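Local structure of putative glucoamylase (Bacteroides uniformis, 4GL3) at residues F27-D32 with Y376-Q381; S57-M62 with Q381-V386. The protein is a putative glucoamylase, probably a glycoside hydrolase acting on glucans. All coordinates share one frame; numbering follows the deposited sequence.

Interactions 1 and 2 lie about 7 Å apart, centre to centre, at the start of helix 378-393 and on its next turns, and Gln381 belongs to both. Along the chain the order is 27-32, 57-62, 376-381, 381-386, so the two contacts interleave: in each, the chain comes back to an early segment more than 300 residues later. The loop after helix 15-27 covers the first turn of helix 378-393, and helix 54-69 runs beside the following turns. Phe30 bridges the two, with its CD1 3.4 Å from Gly60 CA and its CZ 3.5 Å from Gly382 N. Joining early and late helices in this way is consistent with ring closure in the (alpha/alpha)6 barrel expected of this clan.

Interaction 1: F27-D32 with Y376-Q381; sequences FRYFWD and YLAIDQ
Tyr29 sets its ring obliquely against the backbone that leads into helix 378-393, meeting Tyr376 with CE2 and Ala378 with CE1. CE2 of Tyr29 comes to 3.8 Å from Tyr376 CB, and CE1 of Tyr29 lies 3.6 Å from Ala378 CA. With CG anti to the backbone N (chi1 -171°), Tyr29 carries its ring across to 376-378, while its hydroxyl bonds to His42 O. The two tyrosine side chains run alongside in opposite senses, and Tyr376 ends edge-to-face on Tyr359. Phe30 meets the first helical turn edge-on: its CZ is 3.5 Å from Ala378 O, near the ring plane, and its CE2 is 3.9 Å from Gln381 CB. CD1 of Tyr29 sits 3.9 Å above the plane of the Phe30 ring, over its centre, so the neighbouring aromatics also brace each other. Leu377 is the N-cap residue, and its O takes the backbone N-H of both Asp380 and Gln381. The contact is thus largely aromatic rings against helix-start backbone and aliphatic carbons, all buried; the phenylalanine edge, with its slightly positive C-H groups, probably finds a mildly favourable neighbour in the Ala378 carbonyl oxygen.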
loop_
_atom_site.group_PDB
_atom_site.type_symbol
_atom_site.label_atom_id
_atom_site.label_comp_id
_atom_site.label_asym_id
_atom_site.label_seq_id
_atom_site.Cartn_x
_atom_site.Cartn_y
_atom_site.Cartn_z
ATOM N N PHE A 27 -10.794 -10.512 -1.213
ATOM C CA PHE A 27 -10.884 -10.505 0.245
ATOM C C PHE A 27 -10.497 -11.879 0.832
ATOM O O PHE A 27 -9.967 -11.968 1.946
ATOM C CB PHE A 27 -12.287 -10.058 0.674
ATOM C CG PHE A 27 -12.524 -10.064 2.155
ATOM C CD1 PHE A 27 -12.014 -9.063 2.951
ATOM C CD2 PHE A 27 -13.279 -11.053 2.738
ATOM C CE1 PHE A 27 -12.250 -9.054 4.317
ATOM C CE2 PHE A 27 -13.513 -11.070 4.106
ATOM C CZ PHE A 27 -13.001 -10.055 4.900
ATOM N N ARG A 28 -10.771 -12.940 0.086
ATOM C CA ARG A 28 -10.393 -14.290 0.504
ATOM C C ARG A 28 -8.891 -14.393 0.863
ATOM O O ARG A 28 -8.541 -15.176 1.721
ATOM C CB ARG A 28 -10.704 -15.311 -0.595
ATOM C CG ARG A 28 -12.166 -15.665 -0.785
ATOM C CD ARG A 28 -12.332 -16.386 -2.109
ATOM N NE ARG A 28 -13.690 -16.815 -2.418
ATOM C CZ ARG A 28 -14.013 -17.586 -3.459
ATOM N NH1 ARG A 28 -13.073 -18.006 -4.320
ATOM N NH2 ARG A 28 -15.269 -17.960 -3.634
ATOM N N TYR A 29 -8.038 -13.642 0.166
ATOM C CA TYR A 29 -6.601 -13.683 0.406
ATOM C C TYR A 29 -6.274 -13.286 1.864
ATOM O O TYR A 29 -5.343 -13.810 2.442
ATOM C CB TYR A 29 -5.833 -12.780 -0.589
ATOM C CG TYR A 29 -4.332 -12.958 -0.528
ATOM C CD1 TYR A 29 -3.566 -12.271 0.423
ATOM C CD2 TYR A 29 -3.673 -13.852 -1.382
ATOM C CE1 TYR A 29 -2.198 -12.452 0.526
ATOM C CE2 TYR A 29 -2.283 -14.047 -1.287
ATOM C CZ TYR A 29 -1.544 -13.336 -0.341
ATOM O OH TYR A 29 -0.171 -13.521 -0.218
ATOM N N PHE A 30 -7.000 -12.299 2.393
ATOM C CA PHE A 30 -6.730 -11.732 3.676
ATOM C C PHE A 30 -7.538 -12.331 4.810
ATOM O O PHE A 30 -7.205 -12.101 5.971
ATOM C CB PHE A 30 -6.984 -10.228 3.620
ATOM C CG PHE A 30 -6.049 -9.536 2.708
ATOM C CD1 PHE A 30 -4.721 -9.340 3.094
ATOM C CD2 PHE A 30 -6.432 -9.222 1.413
ATOM C CE1 PHE A 30 -3.828 -8.752 2.238
ATOM C CE2 PHE A 30 -5.536 -8.632 0.536
ATOM C CZ PHE A 30 -4.222 -8.384 0.956
ATOM N N TRP A 31 -8.617 -13.033 4.480
ATOM C CA TRP A 31 -9.500 -13.606 5.461
ATOM C C TRP A 31 -9.255 -15.121 5.548
ATOM O O TRP A 31 -8.674 -15.592 6.504
ATOM C CB TRP A 31 -10.983 -13.292 5.144
ATOM C CG TRP A 31 -11.849 -13.729 6.245
ATOM C CD1 TRP A 31 -12.549 -14.895 6.327
ATOM C CD2 TRP A 31 -12.059 -13.041 7.474
ATOM N NE1 TRP A 31 -13.201 -14.959 7.532
ATOM C CE2 TRP A 31 -12.910 -13.828 8.252
ATOM C CE3 TRP A 31 -11.639 -11.804 7.974
ATOM C CZ2 TRP A 31 -13.339 -13.435 9.509
ATOM C CZ3 TRP A 31 -12.070 -11.414 9.211
ATOM C CH2 TRP A 31 -12.893 -12.225 9.974
ATOM N N ASP A 32 -9.707 -15.859 4.548
ATOM C CA ASP A 32 -9.590 -17.315 4.525
ATOM C C ASP A 32 -8.134 -17.778 4.470
ATOM O O ASP A 32 -7.788 -18.744 5.069
ATOM C CB ASP A 32 -10.330 -17.880 3.317
ATOM C CG ASP A 32 -11.784 -17.386 3.239
ATOM O OD1 ASP A 32 -12.012 -16.262 2.775
ATOM O OD2 ASP A 32 -12.671 -18.120 3.668
ATOM N N TYR A 376 -0.555 -14.955 -6.343
ATOM C CA TYR A 376 -1.135 -13.753 -5.748
ATOM C C TYR A 376 -0.180 -13.238 -4.662
ATOM O O TYR A 376 0.396 -14.040 -3.902
ATOM C CB TYR A 376 -2.455 -14.096 -5.056
ATOM C CG TYR A 376 -3.453 -14.765 -5.918
ATOM C CD1 TYR A 376 -3.461 -16.128 -6.072
ATOM C CD2 TYR A 376 -4.394 -14.004 -6.625
ATOM C CE1 TYR A 376 -4.415 -16.745 -6.888
ATOM C CE2 TYR A 376 -5.319 -14.597 -7.444
ATOM C CZ TYR A 376 -5.329 -15.962 -7.576
ATOM O OH TYR A 376 -6.273 -16.542 -8.406
ATOM N N LEU A 377 -0.035 -11.924 -4.575
ATOM C CA LEU A 377 0.819 -11.263 -3.586
ATOM C C LEU A 377 -0.017 -10.339 -2.710
ATOM O O LEU A 377 -0.839 -9.564 -3.217
ATOM C CB LEU A 377 1.902 -10.439 -4.291
ATOM C CG LEU A 377 3.177 -11.137 -4.758
ATOM C CD1 LEU A 377 2.882 -12.322 -5.656
ATOM C CD2 LEU A 377 4.095 -10.114 -5.483
ATOM N N ALA A 378 0.221 -10.382 -1.396
ATOM C CA ALA A 378 -0.457 -9.455 -0.466
ATOM C C ALA A 378 -0.384 -8.011 -0.922
ATOM O O ALA A 378 -1.372 -7.266 -0.824
ATOM C CB ALA A 378 0.130 -9.536 0.952
ATOM N N ILE A 379 0.804 -7.563 -1.306
ATOM C CA ILE A 379 0.982 -6.123 -1.558
ATOM C C ILE A 379 0.334 -5.662 -2.883
ATOM O O ILE A 379 0.153 -4.493 -3.074
ATOM C CB ILE A 379 2.475 -5.663 -1.484
ATOM C CG1 ILE A 379 3.317 -6.371 -2.553
ATOM C CG2 ILE A 379 3.030 -5.836 -0.036
ATOM C CD1 ILE A 379 4.841 -6.096 -2.504
ATOM N N ASP A 380 0.000 -6.587 -3.772
ATOM C CA ASP A 380 -0.751 -6.285 -5.011
ATOM C C ASP A 380 -2.290 -6.453 -4.812
ATOM O O ASP A 380 -3.082 -5.658 -5.336
ATOM C CB ASP A 380 -0.215 -7.167 -6.137
ATOM C CG ASP A 380 1.291 -6.827 -6.516
ATOM O OD1 ASP A 380 1.774 -5.721 -6.210
ATOM O OD2 ASP A 380 1.968 -7.653 -7.186
ATOM N N GLN A 381 -2.699 -7.428 -3.992
ATOM C CA GLN A 381 -4.112 -7.686 -3.719
ATOM C C GLN A 381 -4.753 -6.658 -2.770
ATOM O O GLN A 381 -5.898 -6.260 -2.953
ATOM C CB GLN A 381 -4.317 -9.107 -3.172
ATOM C CG GLN A 381 -3.984 -10.238 -4.156
ATOM C CD GLN A 381 -4.638 -10.112 -5.534
ATOM O OE1 GLN A 381 -4.170 -9.365 -6.421
ATOM N NE2 GLN A 381 -5.604 -10.931 -5.771
#

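Interaction 2: S57-M62 with Q381-V386; sequences SGFGVM and QGPIIV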
loop_
_atom_site.group_PDB
_atom_site.type_symbol
_atom_site.label_atom_id
_atom_site.label_comp_id
_atom_site.label_asym_id
_atom_site.label_seq_id
_atom_site.Cartn_x
_atom_site.Cartn_y
_atom_site.Cartn_z
ATOM N N SER A 57 0.194 -7.079 5.580
ATOM C CA SER A 57 -0.789 -7.342 6.658
ATOM C C SER A 57 -1.500 -6.048 7.046
ATOM O O SER A 57 -2.691 -6.056 7.387
ATOM C CB SER A 57 -0.159 -8.019 7.861
ATOM O OG SER A 57 0.313 -9.326 7.501
ATOM N N GLY A 58 -0.777 -4.931 6.981
ATOM C CA GLY A 58 -1.396 -3.640 7.194
ATOM C C GLY A 58 -2.495 -3.403 6.141
ATOM O O GLY A 58 -3.560 -2.882 6.462
ATOM N N PHE A 59 -2.251 -3.782 4.893
ATOM C CA PHE A 59 -3.318 -3.659 3.871
ATOM C C PHE A 59 -4.492 -4.573 4.236
ATOM O O PHE A 59 -5.662 -4.218 4.043
ATOM C CB PHE A 59 -2.798 -4.004 2.475
ATOM C CG PHE A 59 -1.653 -3.139 2.003
ATOM C CD1 PHE A 59 -1.370 -1.900 2.582
ATOM C CD2 PHE A 59 -0.863 -3.566 0.933
ATOM C CE1 PHE A 59 -0.317 -1.130 2.118
ATOM C CE2 PHE A 59 0.167 -2.789 0.460
ATOM C CZ PHE A 59 0.442 -1.568 1.054
ATOM N N GLY A 60 -4.157 -5.736 4.755
ATOM C CA GLY A 60 -5.123 -6.732 5.212
ATOM C C GLY A 60 -6.042 -6.173 6.300
ATOM O O GLY A 60 -7.241 -6.399 6.272
ATOM N N VAL A 61 -5.466 -5.450 7.254
ATOM C CA VAL A 61 -6.226 -4.761 8.289
ATOM C C VAL A 61 -7.278 -3.835 7.657
ATOM O O VAL A 61 -8.435 -3.830 8.044
ATOM C CB VAL A 61 -5.270 -4.016 9.235
ATOM C CG1 VAL A 61 -5.986 -2.927 10.058
ATOM C CG2 VAL A 61 -4.562 -5.040 10.132
HETATM N N MSE A 62 -6.880 -3.068 6.663
HETATM C CA MSE A 62 -7.822 -2.212 5.955
HETATM C C MSE A 62 -8.860 -3.031 5.174
HETATM O O MSE A 62 -10.034 -2.659 5.142
HETATM C CB MSE A 62 -7.096 -1.224 5.053
HETATM C CG MSE A 62 -6.259 -0.229 5.864
HETATM SE SE MSE A 62 -5.225 1.105 4.905
HETATM C CE MSE A 62 -3.468 0.251 4.754
ATOM N N GLN A 381 -2.699 -7.428 -3.992
ATOM C CA GLN A 381 -4.112 -7.686 -3.719
ATOM C C GLN A 381 -4.753 -6.658 -2.770
ATOM O O GLN A 381 -5.898 -6.260 -2.953
ATOM C CB GLN A 381 -4.317 -9.107 -3.172
ATOM C CG GLN A 381 -3.984 -10.238 -4.156
ATOM C CD GLN A 381 -4.638 -10.112 -5.534
ATOM O OE1 GLN A 381 -4.170 -9.365 -6.421
ATOM N NE2 GLN A 381 -5.604 -10.931 -5.771
ATOM N N GLY A 382 -4.012 -6.217 -1.755
ATOM C CA GLY A 382 -4.559 -5.313 -0.785
ATOM C C GLY A 382 -5.116 -4.034 -1.381
ATOM O O GLY A 382 -6.257 -3.641 -1.064
ATOM N N PRO A 383 -4.309 -3.360 -2.217
ATOM C CA PRO A 383 -4.768 -2.076 -2.784
ATOM C C PRO A 383 -5.974 -2.209 -3.710
ATOM O O PRO A 383 -6.743 -1.254 -3.837
ATOM C CB PRO A 383 -3.519 -1.533 -3.536
ATOM C CG PRO A 383 -2.337 -2.201 -2.843
ATOM C CD PRO A 383 -2.856 -3.584 -2.461
ATOM N N ILE A 384 -6.148 -3.363 -4.334
ATOM C CA ILE A 384 -7.304 -3.572 -5.188
ATOM C C ILE A 384 -8.561 -3.468 -4.345
ATOM O O ILE A 384 -9.476 -2.733 -4.726
ATOM C CB ILE A 384 -7.253 -4.915 -5.937
ATOM C CG1 ILE A 384 -6.086 -4.926 -6.930
ATOM C CG2 ILE A 384 -8.587 -5.193 -6.642
ATOM C CD1 ILE A 384 -5.796 -6.328 -7.508
ATOM N N ILE A 385 -8.595 -4.140 -3.192
ATOM C CA ILE A 385 -9.798 -4.134 -2.337
ATOM C C ILE A 385 -10.020 -2.722 -1.819
ATOM O O ILE A 385 -11.120 -2.171 -1.889
ATOM C CB ILE A 385 -9.691 -5.070 -1.096
ATOM C CG1 ILE A 385 -9.475 -6.511 -1.480
ATOM C CG2 ILE A 385 -10.980 -4.998 -0.245
ATOM C CD1 ILE A 385 -8.977 -7.384 -0.335
ATOM N N VAL A 386 -8.964 -2.134 -1.260
ATOM C CA VAL A 386 -9.095 -0.900 -0.504
ATOM C C VAL A 386 -9.310 0.324 -1.372
ATOM O O VAL A 386 -10.073 1.199 -1.013
ATOM C CB VAL A 386 -7.866 -0.695 0.459
ATOM C CG1 VAL A 386 -7.922 0.687 1.106
ATOM C CG2 VAL A 386 -7.855 -1.780 1.523
#
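Ser57 OG is gripped by Thr53 O and by Ala41 N, in helix 54-69, which presents Phe59 and, a turn later, Met62 to Gly382, Pro383 and Val386. Phe59 CB rests 3.9 Å from Gly382 CA; Gly382, with no side chain, lets the backbones close to 5.1 Å between Phe59 CA and Gly382 CA. Beyond it the phenyl ring crosses Pro383 at a slant, CD2 of Phe59 lying 3.9 Å from Pro383 CD. Phe59 CG, anti to its carbonyl carbon (chi1 -59°), is set towards Pro383, and the ring also meets that of Tyr254. The segment axes approach to 8.9 Å and run nearly parallel, at 21°, consistent with neighbouring inner helices of the (alpha/alpha)6 barrel likely for this clan. Helix 378-393 is kinked at Pro383, whose N cannot bond to the preceding turn. One turn on, Val386 sends CG2 against selenomethionine Met62, 3.7 Å from its CB, and that methyl is also 4.1 Å from Phe59 O. The Met62 chain then leads away from Val386, bending at chi3, and touches Glu132 of helix 124-140, while Pro383 touches Ser331 of helix 326-331.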